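Chorismate mutase (Paraburkholderia phymatum, PDB 5TS9) probably catalyses the rearrangement of chorismate to prephenate, the step that leads from chorismate toward phenylalanine and tyrosine. Local coordinates at residues D13-L18 with H138-S143; Y86-N91 with D155-A160; A54-M59 with E68-I73; P102-S105 with V109-P112; P17-M22 with A160-A165. All coordinates share one frame; numbering follows the deposited sequence.

In the fold
All five contacts belong to one all-helical chain of a two-chain assembly. Interactions 1 and 5 lie closest together, with centres about 9 Å apart, and share Pro17 and Leu18 at the start of helix 16-39. Interactions 2 and 5 share Ala160 and helix 156-165; their centres are about 14 Å apart. Interaction 3 touches interaction 5 directly, with Ile73 CG2 4.1 Å from Met22 CE. Interactions 2 and 3 both use helix 67-95, on opposite sides of the chain's centre. Interaction 4 is about 29 Å from interaction 1, centre to centre. Interactions 1, 2 and 5 also touch the second subunit.

Interaction 1. Residues D13-L18 with H138-S143; sequences DAFVPL and HALVAS
Phe15 packs against Leu140 and Val141 of helix 137-151. The contact is wholly apolar, and no hydrogen bond joins the two segments. Its aromatic part is a CH-pi interaction. Val141 CG2 sits over one face of the Phe15 ring, 3.9 Å from the centroid and 9° off the ring normal. The methyl is thus almost centred on the ring, and Phe15 CG is 4.0 Å from Val141 CG2. With Val141 chi1 at 170°, CG1 lies anti to the backbone N, and CG2 is the branch that meets the ring. The aliphatic part comes from Leu140. Its CB is 3.9 Å from Phe15 CD2 and 4.0 Å from Phe15 CE2, so it approaches the ring obliquely. The Leu140 and Phe15 side chains cross at about a right angle.

The backbone bonds stay within each segment. Val16 N donates to Asp13 O at 2.9 Å, closing the turn that carries Phe15 between helix 10-14 and helix 16-39. Other residues surround the same ring: Val128, Leu131, Cys137, Ala144 and Ile169. Val141 also touches Cys170, which forms a disulfide with Cys137. The contact therefore joins the N-terminal turn to helix 137-151 beside the disulfide-linked C-terminal tail. It is buried aromatic packing within an all-helical protein, consistent with the AroQ fold of chorismate mutases.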
# COMPACT_ATOMS: atom_id res chain seq x y z
N ASP A 13 15.98 -9.06 -17.91
CA ASP A 13 16.81 -9.18 -16.73
C ASP A 13 17.26 -7.84 -16.18
O ASP A 13 17.68 -7.78 -15.02
CB ASP A 13 18.08 -9.99 -17.02
CG ASP A 13 17.80 -11.47 -17.15
OD1 ASP A 13 18.76 -12.22 -17.45
OD2 ASP A 13 16.63 -11.88 -16.97
N ALA A 14 17.19 -6.78 -16.99
CA ALA A 14 17.90 -5.54 -16.65
C ALA A 14 17.38 -4.90 -15.37
O ALA A 14 18.14 -4.23 -14.66
CB ALA A 14 17.79 -4.56 -17.81
N PHE A 15 16.10 -5.08 -15.06
CA PHE A 15 15.54 -4.49 -13.85
C PHE A 15 15.71 -5.39 -12.63
O PHE A 15 15.31 -4.99 -11.52
CB PHE A 15 14.06 -4.16 -14.07
CG PHE A 15 13.84 -2.99 -14.99
CD1 PHE A 15 14.00 -1.69 -14.53
CD2 PHE A 15 13.49 -3.18 -16.32
CE1 PHE A 15 13.81 -0.60 -15.38
CE2 PHE A 15 13.30 -2.10 -17.17
CZ PHE A 15 13.45 -0.81 -16.71
N VAL A 16 16.29 -6.57 -12.79
CA VAL A 16 16.29 -7.53 -11.68
C VAL A 16 17.13 -7.05 -10.50
O VAL A 16 16.67 -7.17 -9.36
CB VAL A 16 16.75 -8.92 -12.13
CG1 VAL A 16 17.13 -9.76 -10.93
CG2 VAL A 16 15.63 -9.60 -12.90
N PRO A 17 18.36 -6.54 -10.69
CA PRO A 17 19.10 -6.02 -9.52
C PRO A 17 18.39 -4.87 -8.80
O PRO A 17 18.42 -4.81 -7.57
CB PRO A 17 20.45 -5.58 -10.12
CG PRO A 17 20.60 -6.42 -11.35
CD PRO A 17 19.20 -6.53 -11.90
N LEU A 18 17.73 -3.97 -9.54
CA LEU A 18 16.95 -2.92 -8.89
C LEU A 18 15.80 -3.51 -8.08
O LEU A 18 15.61 -3.17 -6.90
CB LEU A 18 16.43 -1.94 -9.94
CG LEU A 18 15.44 -0.85 -9.48
CD1 LEU A 18 16.02 -0.07 -8.33
CD2 LEU A 18 15.13 0.08 -10.65
N HIS A 138 6.76 -1.35 -18.39
CA HIS A 138 5.84 -1.94 -17.42
C HIS A 138 5.94 -3.46 -17.43
O HIS A 138 6.02 -4.10 -16.37
CB HIS A 138 4.40 -1.52 -17.70
CG HIS A 138 4.08 -0.12 -17.29
ND1 HIS A 138 4.27 0.35 -16.01
CD2 HIS A 138 3.55 0.90 -18.00
CE1 HIS A 138 3.88 1.61 -15.95
NE2 HIS A 138 3.44 1.97 -17.14
N ALA A 139 5.91 -4.06 -18.62
CA ALA A 139 6.02 -5.52 -18.74
C ALA A 139 7.32 -6.03 -18.15
O ALA A 139 7.34 -7.07 -17.47
CB ALA A 139 5.90 -5.94 -20.21
N LEU A 140 8.44 -5.34 -18.42
CA LEU A 140 9.73 -5.81 -17.94
C LEU A 140 9.80 -5.78 -16.42
O LEU A 140 10.19 -6.76 -15.77
CB LEU A 140 10.84 -4.95 -18.56
CG LEU A 140 10.90 -5.03 -20.10
CD1 LEU A 140 11.85 -4.00 -20.68
CD2 LEU A 140 11.28 -6.42 -20.52
N VAL A 141 9.35 -4.66 -15.83
CA VAL A 141 9.33 -4.53 -14.38
C VAL A 141 8.44 -5.60 -13.76
O VAL A 141 8.84 -6.29 -12.82
CB VAL A 141 8.90 -3.10 -14.00
CG1 VAL A 141 8.63 -2.97 -12.52
CG2 VAL A 141 10.01 -2.12 -14.40
N ALA A 142 7.23 -5.79 -14.31
CA ALA A 142 6.35 -6.85 -13.79
C ALA A 142 7.02 -8.22 -13.87
O ALA A 142 6.90 -9.03 -12.94
CB ALA A 142 5.01 -6.86 -14.53
N SER A 143 7.73 -8.49 -14.97
CA SER A 143 8.44 -9.77 -15.08
C SER A 143 9.55 -9.87 -14.04
O SER A 143 9.73 -10.92 -13.42
CB SER A 143 8.99 -9.96 -16.49
OG SER A 143 7.95 -10.21 -17.40

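Interaction 2. Residues Y86-N91 with D155-A160; sequences YALLNN and DVLHRA
Leu157 has CG anti to its backbone N (chi1 167°), which carries both of its methyls toward Ala87. Leu88 has CG beside its own backbone N (chi1 -70°), and this brings CD2 round to the same leucine. Ala87 CB is 3.7 Å from Leu157 CD1 and 3.9 Å from Leu157 CD2, so it meets both branches of the fork. Leu88 CD2 touches Leu157 CD2 at 4.0 Å. No hydrogen bond crosses the contact.

Asp155 is the N-cap of helix 156-165. Its OD1 accepts two bonds from His158. The backbone His158 N comes to Asp155 OD1 at 3.0 Å, nearly along the C-O axis. His158 ND1 comes to the same Asp155 OD1 at 2.7 Å, with the oxygen close to the ring plane. His158 NE2 is bonded to Asp30 OD1. The imidazole is thus held at both nitrogens, which fixes its rotation.

The contact joins the C-terminal half of helix 67-95 to the start of helix 156-165. Helix 16-39 lies alongside, since Leu88 also packs on Asp30 and Ala33. The second subunit lies close, with its Ala160 against Leu157.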
# COMPACT_ATOMS: atom_id res chain seq x y z
N TYR A 86 1.20 -3.51 8.22
CA TYR A 86 -0.19 -3.51 8.67
C TYR A 86 -0.80 -4.91 8.51
O TYR A 86 -1.57 -5.35 9.36
CB TYR A 86 -1.02 -2.50 7.87
CG TYR A 86 -0.89 -1.06 8.30
CD1 TYR A 86 -1.20 -0.66 9.61
CD2 TYR A 86 -0.51 -0.09 7.39
CE1 TYR A 86 -1.11 0.67 10.00
CE2 TYR A 86 -0.40 1.24 7.76
CZ TYR A 86 -0.71 1.62 9.07
OH TYR A 86 -0.59 2.95 9.45
N ALA A 87 -0.49 -5.59 7.41
CA ALA A 87 -1.09 -6.90 7.15
C ALA A 87 -0.57 -7.94 8.13
O ALA A 87 -1.34 -8.74 8.67
CB ALA A 87 -0.80 -7.34 5.71
N LEU A 88 0.74 -7.94 8.37
CA LEU A 88 1.33 -8.88 9.32
C LEU A 88 0.76 -8.66 10.71
O LEU A 88 0.39 -9.62 11.40
CB LEU A 88 2.85 -8.72 9.35
CG LEU A 88 3.66 -9.17 8.14
CD1 LEU A 88 5.12 -8.89 8.42
CD2 LEU A 88 3.45 -10.68 7.91
N LEU A 89 0.72 -7.40 11.17
CA LEU A 89 0.24 -7.13 12.52
C LEU A 89 -1.19 -7.60 12.69
O LEU A 89 -1.54 -8.17 13.73
CB LEU A 89 0.36 -5.65 12.83
CG LEU A 89 1.78 -5.21 13.12
CD1 LEU A 89 1.83 -3.72 13.07
CD2 LEU A 89 2.26 -5.76 14.51
N ASN A 90 -2.04 -7.37 11.68
CA ASN A 90 -3.42 -7.82 11.84
C ASN A 90 -3.53 -9.32 11.69
O ASN A 90 -4.41 -9.93 12.32
CB ASN A 90 -4.35 -7.10 10.87
CG ASN A 90 -5.03 -5.88 11.50
OD1 ASN A 90 -4.77 -5.55 12.67
ND2 ASN A 90 -5.91 -5.20 10.75
N ASN A 91 -2.68 -9.94 10.86
CA ASN A 91 -2.64 -11.40 10.82
C ASN A 91 -2.31 -11.95 12.20
O ASN A 91 -2.97 -12.88 12.68
CB ASN A 91 -1.59 -11.90 9.82
CG ASN A 91 -2.05 -11.73 8.39
OD1 ASN A 91 -3.19 -11.37 8.16
ND2 ASN A 91 -1.16 -11.99 7.43
N ASP A 155 5.98 -14.64 -0.56
CA ASP A 155 4.59 -15.08 -0.58
C ASP A 155 3.74 -14.04 -1.31
O ASP A 155 4.25 -13.07 -1.88
CB ASP A 155 4.09 -15.40 0.84
CG ASP A 155 4.15 -14.21 1.78
OD1 ASP A 155 4.32 -13.06 1.33
OD2 ASP A 155 4.01 -14.43 3.01
N VAL A 156 2.42 -14.25 -1.30
CA VAL A 156 1.52 -13.38 -2.05
C VAL A 156 1.52 -11.97 -1.49
O VAL A 156 1.52 -10.99 -2.25
CB VAL A 156 0.09 -13.98 -2.07
CG1 VAL A 156 -0.90 -12.97 -2.55
CG2 VAL A 156 0.05 -15.22 -2.95
N LEU A 157 1.51 -11.84 -0.16
CA LEU A 157 1.55 -10.52 0.47
C LEU A 157 2.80 -9.74 0.05
O LEU A 157 2.72 -8.56 -0.30
CB LEU A 157 1.54 -10.66 2.00
CG LEU A 157 1.88 -9.40 2.82
CD1 LEU A 157 0.87 -8.25 2.59
CD2 LEU A 157 1.98 -9.70 4.34
N HIS A 158 3.96 -10.38 0.13
CA HIS A 158 5.20 -9.68 -0.18
C HIS A 158 5.33 -9.38 -1.67
O HIS A 158 5.87 -8.33 -2.04
CB HIS A 158 6.39 -10.48 0.31
CG HIS A 158 6.55 -10.46 1.79
ND1 HIS A 158 5.80 -11.25 2.64
CD2 HIS A 158 7.36 -9.72 2.59
CE1 HIS A 158 6.15 -11.00 3.90
NE2 HIS A 158 7.10 -10.08 3.89
N ARG A 159 4.83 -10.26 -2.54
CA ARG A 159 4.85 -9.94 -3.96
C ARG A 159 3.93 -8.77 -4.27
O ARG A 159 4.28 -7.87 -5.05
CB ARG A 159 4.49 -11.16 -4.80
CG ARG A 159 4.68 -10.94 -6.32
CD ARG A 159 4.37 -12.22 -7.13
NE ARG A 159 2.99 -12.20 -7.60
CZ ARG A 159 2.01 -12.96 -7.11
NH1 ARG A 159 2.26 -13.82 -6.14
NH2 ARG A 159 0.78 -12.86 -7.61
N ALA A 160 2.74 -8.76 -3.66
CA ALA A 160 1.82 -7.64 -3.85
C ALA A 160 2.48 -6.33 -3.44
O ALA A 160 2.38 -5.33 -4.16
CB ALA A 160 0.54 -7.86 -3.05

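Interaction 3. Residues A54-M59 with E68-I73; sequences ANAATM and EDAINI
Ala57 and Ala70 mark the closest backbone approach, with their CA atoms 5.6 Å apart, where the segments 54-59 and 68-73 run roughly antiparallel, 147° between their directions. The axes of these segments approach to 8.0 Å. They belong to a helical hairpin: helix 46-59 ends, the chain turns, and helix 67-95 comes back along it. Three of the four touching side chains are alanines, consistent with so close an approach.

Ala70 points its CB toward the other helix. This methyl lies 3.7 Å from Ala56 O, so it rests on the backbone as well as on a side chain. Ala56 also points across, and its CB is 4.4 Å from Ala70 CB. Both of these alanines are buried, and Met122 of helix 106-128 touches both. One residue further along each helix, Ala57 meets Ile71 on a more open side of the interface.

No hydrogen bond joins the two segments. Thr58 OG1 donates to Ala54 O at 3.2 Å from above the carbonyl plane, and Thr58 N donates to the same oxygen. Beside the contact, Asp69 OD2 forms a salt bridge with Arg132. Ile71 chi1 of -68° turns CG1 opposite the carbonyl carbon, and the longer branch lies against Ala57: Ile71 CG1 is 3.8 Å and Ile71 CD1 4.1 Å from Ala57 CB.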
# COMPACT_ATOMS: atom_id res chain seq x y z
N ALA A 54 13.06 12.81 2.88
CA ALA A 54 13.93 13.96 2.65
C ALA A 54 15.39 13.55 2.50
O ALA A 54 16.13 14.14 1.69
CB ALA A 54 13.77 14.96 3.79
N ASN A 55 15.84 12.55 3.27
CA ASN A 55 17.19 12.03 3.10
C ASN A 55 17.41 11.52 1.68
O ASN A 55 18.44 11.80 1.05
CB ASN A 55 17.44 10.91 4.13
CG ASN A 55 17.59 11.44 5.55
OD1 ASN A 55 17.62 12.65 5.77
ND2 ASN A 55 17.69 10.53 6.51
N ALA A 56 16.44 10.76 1.16
CA ALA A 56 16.51 10.31 -0.23
C ALA A 56 16.66 11.50 -1.17
O ALA A 56 17.50 11.49 -2.08
CB ALA A 56 15.25 9.49 -0.59
N ALA A 57 15.87 12.54 -0.96
CA ALA A 57 15.96 13.71 -1.82
C ALA A 57 17.35 14.31 -1.78
O ALA A 57 17.90 14.68 -2.83
CB ALA A 57 14.90 14.74 -1.43
N THR A 58 17.95 14.39 -0.59
CA THR A 58 19.27 15.02 -0.45
C THR A 58 20.35 14.24 -1.20
O THR A 58 21.26 14.83 -1.80
CB THR A 58 19.64 15.14 1.03
OG1 THR A 58 18.69 15.98 1.69
CG2 THR A 58 21.03 15.74 1.19
N MET A 59 20.26 12.91 -1.18
CA MET A 59 21.28 12.07 -1.80
C MET A 59 21.05 11.85 -3.29
O MET A 59 21.93 11.31 -3.97
CB MET A 59 21.35 10.73 -1.08
CG MET A 59 22.62 9.93 -1.35
SD MET A 59 22.61 8.36 -0.46
CE MET A 59 23.24 8.89 1.14
N GLU A 68 12.74 15.03 -7.29
CA GLU A 68 11.37 14.56 -7.38
C GLU A 68 11.33 13.06 -7.63
O GLU A 68 10.47 12.35 -7.09
CB GLU A 68 10.62 15.32 -8.47
N ASP A 69 12.26 12.55 -8.45
CA ASP A 69 12.30 11.12 -8.75
C ASP A 69 12.57 10.30 -7.48
O ASP A 69 11.83 9.36 -7.17
CB ASP A 69 13.37 10.84 -9.81
CG ASP A 69 13.31 9.43 -10.37
OD1 ASP A 69 12.29 8.72 -10.20
OD2 ASP A 69 14.30 9.01 -11.00
N ALA A 70 13.61 10.67 -6.74
CA ALA A 70 13.94 9.95 -5.50
C ALA A 70 12.80 10.01 -4.50
O ALA A 70 12.53 9.02 -3.81
CB ALA A 70 15.21 10.54 -4.89
N ILE A 71 12.14 11.17 -4.38
CA ILE A 71 11.01 11.28 -3.46
C ILE A 71 9.92 10.29 -3.82
O ILE A 71 9.40 9.57 -2.96
CB ILE A 71 10.47 12.72 -3.44
CG1 ILE A 71 11.49 13.67 -2.82
CG2 ILE A 71 9.09 12.77 -2.75
CD1 ILE A 71 11.17 15.11 -3.07
N ASN A 72 9.55 10.25 -5.11
CA ASN A 72 8.52 9.32 -5.55
C ASN A 72 8.91 7.88 -5.25
O ASN A 72 8.09 7.09 -4.76
CB ASN A 72 8.27 9.48 -7.05
CG ASN A 72 7.60 10.81 -7.39
OD1 ASN A 72 7.06 11.49 -6.51
ND2 ASN A 72 7.63 11.17 -8.66
N ILE A 73 10.15 7.52 -5.57
CA ILE A 73 10.62 6.15 -5.39
C ILE A 73 10.59 5.77 -3.91
O ILE A 73 10.15 4.67 -3.54
CB ILE A 73 12.03 5.97 -5.98
CG1 ILE A 73 12.01 6.04 -7.53
CG2 ILE A 73 12.66 4.65 -5.50
CD1 ILE A 73 11.37 4.82 -8.19

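Interaction 4. Residues P102-S105 with V109-P112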
# COMPACT_ATOMS: atom_id res chain seq x y z
N PRO A 102 13.75 -14.44 16.29
CA PRO A 102 14.56 -13.49 17.08
C PRO A 102 14.50 -12.08 16.50
O PRO A 102 14.52 -11.88 15.28
CB PRO A 102 15.98 -14.09 17.00
CG PRO A 102 15.90 -15.22 15.97
CD PRO A 102 14.49 -15.67 15.98
N ARG A 103 14.39 -11.11 17.39
CA ARG A 103 14.27 -9.72 16.98
C ARG A 103 15.66 -9.13 16.71
O ARG A 103 16.61 -9.37 17.46
CB ARG A 103 13.57 -8.90 18.06
CG ARG A 103 12.06 -8.85 17.94
CD ARG A 103 11.44 -10.26 17.97
NE ARG A 103 10.07 -10.20 18.47
CZ ARG A 103 9.20 -11.20 18.39
NH1 ARG A 103 9.55 -12.35 17.83
NH2 ARG A 103 7.98 -11.05 18.87
N GLN A 104 15.76 -8.36 15.64
CA GLN A 104 16.99 -7.66 15.29
C GLN A 104 16.85 -6.19 15.71
O GLN A 104 15.81 -5.58 15.46
CB GLN A 104 17.24 -7.77 13.78
CG GLN A 104 17.49 -9.21 13.30
CD GLN A 104 17.34 -9.35 11.78
OE1 GLN A 104 17.42 -8.37 11.05
NE2 GLN A 104 17.10 -10.58 11.32
N SER A 105 17.89 -5.65 16.35
CA SER A 105 17.82 -4.27 16.83
C SER A 105 17.44 -3.31 15.70
O SER A 105 18.07 -3.31 14.64
CB SER A 105 19.16 -3.86 17.42
OG SER A 105 19.22 -2.46 17.56
N VAL A 109 20.71 -2.87 13.75
CA VAL A 109 20.73 -3.80 12.63
C VAL A 109 19.87 -3.31 11.47
O VAL A 109 20.36 -3.20 10.34
CB VAL A 109 20.32 -5.22 13.07
CG1 VAL A 109 20.21 -6.15 11.88
CG2 VAL A 109 21.35 -5.77 14.08
N ILE A 110 18.61 -2.95 11.73
CA ILE A 110 17.72 -2.62 10.62
C ILE A 110 18.09 -1.27 9.99
O ILE A 110 18.10 -1.13 8.77
CB ILE A 110 16.25 -2.65 11.08
CG1 ILE A 110 15.86 -4.07 11.48
CG2 ILE A 110 15.31 -2.15 9.98
CD1 ILE A 110 15.98 -5.05 10.37
N ARG A 111 18.39 -0.27 10.81
CA ARG A 111 18.77 1.04 10.27
C ARG A 111 19.98 0.97 9.34
O ARG A 111 19.90 1.52 8.23
CB ARG A 111 19.00 2.03 11.41
CG ARG A 111 19.60 3.36 10.97
CD ARG A 111 20.12 4.14 12.19
NE ARG A 111 19.05 4.41 13.14
CZ ARG A 111 19.22 4.89 14.37
NH1 ARG A 111 20.44 5.16 14.84
NH2 ARG A 111 18.15 5.09 15.14
N PRO A 112 21.11 0.34 9.69
CA PRO A 112 22.21 0.25 8.71
C PRO A 112 21.81 -0.48 7.43
O PRO A 112 22.27 -0.11 6.34
CB PRO A 112 23.31 -0.49 9.47
CG PRO A 112 23.00 -0.23 10.93
CD PRO A 112 21.51 -0.21 11.00
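Ser105 O accepts two backbone bonds from the helix that follows it. Val109 N comes to Ser105 O at 2.8 Å, from above the carbonyl plane. The N-H...O angle of this bond is 147°. Ile110 N comes to Ser105 O at 3.0 Å, lies in the carbonyl plane and makes the straighter bond, at 162°. The first is an ordinary bond of the alpha-helical turn. The second reaches one residue further, as in a pi-type turn. The serine hydroxyl is used too: Ser105 OG caps Gly108 N.

Ser105 is therefore the N-cap of helix 106-128, and its side chain and carbonyl both serve the first turns. Further on, Pro112 has no N-H to give to the turn before, and the helix is kinked there.

The side chains add van der Waals contact. Gln104 OE1 lies 3.7 Å from Val109 CG1 and 3.7 Å from Ile110 CD1; these are packing contacts and not hydrogen bonds. Gln104 CB also lies 3.9 Å from Val109 CG1. The Gln104 chain, extended beyond CG, crosses the side chains of Val109 and Ile110 at about a right angle.

The loop is held from helix 16-39. Gln31 serves it with both ends of its amide: NE2 bonds to Pro102 O, and OE1 accepts from Gln104 N. Arg103 NE forms a salt bridge with Asp38, while Arg103 NH1 bonds to Thr101 O and Pro99 O.

Interaction 5. Residues P17-M22 with A160-A165; sequences PLVRSM and AALDRA
Val19 is the first residue of helix 16-39 to meet helix 156-165 here. Its CG1 is 3.9 Å from Leu162 CD2, and the two side chains cross at about a right angle. At chi1 -172° the Leu162 fork is swung clear of its backbone N and extends to helix 16-39. The second methyl, Leu162 CD1, comes within 4.1 Å of Val19 O, so the leucine also covers the Val19 carbonyl. Val19 is also covered by Ala144, Val145 and Val148 of helix 137-151.

Arg20 turns away from this interface, and its NH2 bonds to Gln151 OE1. The two short helical segments have axes 10.3 Å apart and an angle of 117° between their directions. This is wide, steeply inclined helix packing near the middle of an all-helical chain, consistent with the AroQ fold of type II chorismate mutases. On another side of helix 156-165 lies the second subunit. Asp163 forms a salt bridge with Arg94 of that subunit, and Arg164 one with its Glu79.

Met22 closes the contact. Its CB is 4.2 Å from Leu162 CD1, so Leu162 fits between Val19 and Met22, one helical turn apart. The Met22 chain runs extended beyond CG and lays its sulfur against the end of the other segment. Met22 SD is 4.4 Å from Ala165 CB and 3.7 Å from Ala165 O. That carbonyl oxygen accepts a hydrogen bond from Gln77 NE2 of helix 67-95.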
# COMPACT_ATOMS: atom_id res chain seq x y z
N PRO A 17 18.36 -6.54 -10.69
CA PRO A 17 19.10 -6.02 -9.52
C PRO A 17 18.39 -4.87 -8.80
O PRO A 17 18.42 -4.81 -7.57
CB PRO A 17 20.45 -5.58 -10.12
CG PRO A 17 20.60 -6.42 -11.35
CD PRO A 17 19.20 -6.53 -11.90
N LEU A 18 17.73 -3.97 -9.54
CA LEU A 18 16.95 -2.92 -8.89
C LEU A 18 15.80 -3.51 -8.08
O LEU A 18 15.61 -3.17 -6.90
CB LEU A 18 16.43 -1.94 -9.94
CG LEU A 18 15.44 -0.85 -9.48
CD1 LEU A 18 16.02 -0.07 -8.33
CD2 LEU A 18 15.13 0.08 -10.65
N VAL A 19 15.03 -4.42 -8.69
CA VAL A 19 13.87 -5.02 -8.01
C VAL A 19 14.33 -5.86 -6.83
O VAL A 19 13.66 -5.91 -5.79
CB VAL A 19 13.04 -5.84 -9.02
CG1 VAL A 19 11.94 -6.66 -8.33
CG2 VAL A 19 12.42 -4.91 -10.05
N ARG A 20 15.49 -6.50 -6.95
CA ARG A 20 16.05 -7.25 -5.84
C ARG A 20 16.35 -6.33 -4.65
O ARG A 20 16.04 -6.67 -3.51
CB ARG A 20 17.31 -7.98 -6.32
CG ARG A 20 17.79 -9.09 -5.43
CD ARG A 20 18.98 -9.77 -6.12
NE ARG A 20 18.59 -10.69 -7.19
CZ ARG A 20 19.27 -10.86 -8.32
NH1 ARG A 20 20.37 -10.15 -8.54
NH2 ARG A 20 18.87 -11.74 -9.22
N SER A 21 16.93 -5.15 -4.90
CA SER A 21 17.25 -4.25 -3.80
C SER A 21 15.98 -3.76 -3.11
O SER A 21 15.92 -3.69 -1.88
CB SER A 21 18.09 -3.07 -4.31
OG SER A 21 17.45 -2.39 -5.38
N MET A 22 14.93 -3.44 -3.89
CA MET A 22 13.66 -3.07 -3.28
C MET A 22 13.07 -4.23 -2.50
O MET A 22 12.49 -4.02 -1.42
CB MET A 22 12.67 -2.60 -4.35
CG MET A 22 13.08 -1.30 -5.04
SD MET A 22 11.82 -0.78 -6.26
CE MET A 22 12.52 0.81 -6.79
N ALA A 160 2.74 -8.76 -3.66
CA ALA A 160 1.82 -7.64 -3.85
C ALA A 160 2.48 -6.33 -3.44
O ALA A 160 2.38 -5.33 -4.16
CB ALA A 160 0.54 -7.86 -3.05
N ALA A 161 3.18 -6.33 -2.31
CA ALA A 161 3.83 -5.11 -1.85
C ALA A 161 5.09 -4.82 -2.64
O ALA A 161 5.49 -3.65 -2.77
CB ALA A 161 4.12 -5.22 -0.34
N LEU A 162 5.75 -5.84 -3.21
CA LEU A 162 6.82 -5.55 -4.16
C LEU A 162 6.27 -4.83 -5.39
O LEU A 162 6.86 -3.86 -5.88
CB LEU A 162 7.56 -6.84 -4.56
CG LEU A 162 8.85 -6.66 -5.39
CD1 LEU A 162 9.73 -5.58 -4.82
CD2 LEU A 162 9.63 -7.96 -5.48
N ASP A 163 5.10 -5.26 -5.88
CA ASP A 163 4.44 -4.54 -6.98
C ASP A 163 4.13 -3.09 -6.61
O ASP A 163 4.16 -2.20 -7.47
CB ASP A 163 3.14 -5.24 -7.39
CG ASP A 163 3.35 -6.53 -8.21
OD1 ASP A 163 4.30 -6.63 -9.03
OD2 ASP A 163 2.52 -7.44 -8.06
N ARG A 164 3.82 -2.83 -5.34
CA ARG A 164 3.63 -1.45 -4.89
C ARG A 164 4.95 -0.70 -4.89
O ARG A 164 5.01 0.48 -5.27
CB ARG A 164 3.01 -1.45 -3.48
CG ARG A 164 2.82 -0.05 -2.85
CD ARG A 164 1.70 0.72 -3.57
NE ARG A 164 1.48 2.08 -3.06
CZ ARG A 164 2.22 3.12 -3.40
NH1 ARG A 164 3.25 2.96 -4.23
NH2 ARG A 164 1.94 4.33 -2.90
N ALA A 165 6.04 -1.36 -4.50
CA ALA A 165 7.32 -0.66 -4.38
C ALA A 165 7.89 -0.24 -5.73
O ALA A 165 8.52 0.81 -5.83
CB ALA A 165 8.33 -1.53 -3.62